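DTDP-4-dehydrorhamnose reductase (PDB 2GGS) binds NADPH and probably acts as a dTDP-4-dehydrorhamnose reductase, reducing the keto sugar nucleotide on the way to dTDP-rhamnose. Local coordinates at residues F215-A218 and L219-E223. Numbering follows the deposited sequence.
Sequences FELA and LKIKE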
loop_
_atom_site.group_PDB
_atom_site.type_symbol
_atom_site.label_atom_id
_atom_site.label_comp_id
_atom_site.label_asym_id
_atom_site.label_seq_id
_atom_site.Cartn_x
_atom_site.Cartn_y
_atom_site.Cartn_z
ATOM N N PHE A 215 -4.830 18.652 -5.280
ATOM C CA PHE A 215 -5.681 19.847 -5.227
ATOM C C PHE A 215 -7.095 19.495 -5.666
ATOM O O PHE A 215 -8.072 19.783 -4.961
ATOM C CB PHE A 215 -5.089 20.940 -6.119
ATOM C CG PHE A 215 -5.777 22.299 -5.981
ATOM C CD1 PHE A 215 -5.850 22.936 -4.744
ATOM C CD2 PHE A 215 -6.292 22.939 -7.101
ATOM C CE1 PHE A 215 -6.478 24.199 -4.592
ATOM C CE2 PHE A 215 -6.920 24.201 -6.977
ATOM C CZ PHE A 215 -6.988 24.831 -5.707
ATOM N N GLU A 216 -7.213 18.841 -6.817
ATOM C CA GLU A 216 -8.558 18.538 -7.285
ATOM C C GLU A 216 -9.211 17.586 -6.285
ATOM O O GLU A 216 -10.386 17.736 -5.951
ATOM C CB GLU A 216 -8.586 17.954 -8.698
ATOM C CG GLU A 216 -10.028 17.607 -9.105
ATOM C CD GLU A 216 -10.198 16.880 -10.429
ATOM O OE1 GLU A 216 -9.235 16.262 -10.921
ATOM O OE2 GLU A 216 -11.356 16.904 -10.954
ATOM N N LEU A 217 -8.439 16.605 -5.798
ATOM C CA LEU A 217 -9.010 15.623 -4.877
ATOM C C LEU A 217 -9.551 16.288 -3.618
ATOM O O LEU A 217 -10.660 15.986 -3.182
ATOM C CB LEU A 217 -7.978 14.539 -4.521
ATOM C CG LEU A 217 -8.419 13.442 -3.545
ATOM C CD1 LEU A 217 -9.705 12.777 -4.018
ATOM C CD2 LEU A 217 -7.326 12.413 -3.419
ATOM N N ALA A 218 -8.773 17.226 -3.075
ATOM C CA ALA A 218 -9.127 17.929 -1.855
ATOM C C ALA A 218 -10.408 18.746 -2.068
ATOM O O ALA A 218 -11.304 18.708 -1.238
ATOM C CB ALA A 218 -7.975 18.819 -1.419
ATOM N N LEU A 219 -10.484 19.437 -3.207
ATOM C CA LEU A 219 -11.653 20.261 -3.530
ATOM C C LEU A 219 -12.897 19.423 -3.835
ATOM O O LEU A 219 -14.019 19.857 -3.511
ATOM C CB LEU A 219 -11.359 21.213 -4.690
ATOM C CG LEU A 219 -10.421 22.381 -4.397
ATOM C CD1 LEU A 219 -10.138 23.212 -5.644
ATOM C CD2 LEU A 219 -10.983 23.278 -3.306
ATOM N N LYS A 220 -12.713 18.249 -4.457
ATOM C CA LYS A 220 -13.821 17.301 -4.642
ATOM C C LYS A 220 -14.369 16.907 -3.302
ATOM O O LYS A 220 -15.604 16.886 -3.150
ATOM C CB LYS A 220 -13.436 15.995 -5.361
ATOM C CG LYS A 220 -13.239 16.102 -6.831
ATOM C CD LYS A 220 -13.019 14.704 -7.401
ATOM C CE LYS A 220 -14.354 13.994 -7.582
ATOM N NZ LYS A 220 -15.174 14.777 -8.561
ATOM N N ILE A 221 -13.503 16.593 -2.323
ATOM C CA ILE A 221 -14.058 16.194 -1.041
ATOM C C ILE A 221 -14.671 17.386 -0.286
ATOM O O ILE A 221 -15.708 17.225 0.350
ATOM C CB ILE A 221 -13.198 15.239 -0.121
ATOM C CG1 ILE A 221 -12.805 15.891 1.194
ATOM C CG2 ILE A 221 -12.107 14.393 -0.837
ATOM C CD1 ILE A 221 -12.380 14.922 2.197
ATOM N N LYS A 222 -14.080 18.570 -0.416
ATOM C CA LYS A 222 -14.714 19.811 0.079
ATOM C C LYS A 222 -16.122 20.007 -0.512
ATOM O O LYS A 222 -17.073 20.191 0.239
ATOM C CB LYS A 222 -13.830 21.038 -0.186
ATOM C CG LYS A 222 -14.273 22.318 0.533
ATOM C CD LYS A 222 -13.327 23.448 0.302
ATOM C CE LYS A 222 -13.992 24.843 0.391
ATOM N NZ LYS A 222 -15.082 24.936 1.372
ATOM N N GLU A 223 -16.232 19.959 -1.845
ATOM C CA GLU A 223 -17.509 20.080 -2.576
ATOM C C GLU A 223 -18.468 18.986 -2.128
ATOM O O GLU A 223 -19.656 19.253 -1.866
ATOM C CB GLU A 223 -17.277 19.989 -4.103
ATOM C CG GLU A 223 -18.578 20.007 -5.014
ATOM C CD GLU A 223 -18.365 19.556 -6.495
ATOM O OE1 GLU A 223 -19.178 19.953 -7.345
ATOM O OE2 GLU A 223 -17.405 18.796 -6.842
#
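Phe-215 and Leu-219 meet one helical turn apart, with a leucine methyl laid on the aromatic ring. CD1 of Leu-219 is 3.8 Å from the centroid of the Phe-215 ring, 22° off its normal, a CH-pi contact displaced toward the rim, where CD1 comes within 3.5 Å of CZ of Phe-215. CG of Phe-215 stands anti to its own nitrogen (chi1 -171°) and the leucine CG lies beside its backbone N; these two torsions bring the side chains across each other at a slant, the ring face turned to CD1. In the backbone, the carbonyl of Phe-215 accepts a hydrogen bond from Leu-219 N (N-H...O 165°). With an alanine at Phe-215, the Leu-219 methyl would probably lose the aromatic face it rests on and be freer to turn.

Glu-216 repeats the i to i+4 pattern, its O accepting from Lys-220 N at 2.8 Å. OE2 of Glu-216 and NZ of Lys-220 stay 5.0 Å apart, too far for a salt bridge, though the opposite charges may attract weakly.

Leu-217 is buried, and its O receives Ile-221 N at 3.0 Å; the Leu-217 CD1 and Ile-221 CG2 methyls come to 4.3 Å, a loose apolar contact. Ala-218 O accepts from the backbone N of Lys-222; the NZ of that lysine hydrogen-bonds to Leu-227 O.

These four hydrogen bonds belong to the regular backbone pattern of alpha helix 214-224, which lies outside the seven-stranded parallel Rossmann sheet, in the part of the fold probably concerned with the sugar nucleotide, as in related reductases. Ala-218 and Ile-221 pack on Val-164 of helix 160-169, Phe-215, Ala-218 and Leu-219 touch Val-231 of strand 231-234, and Leu-217 and Lys-220 lie against Ile-212 of strand 212-213.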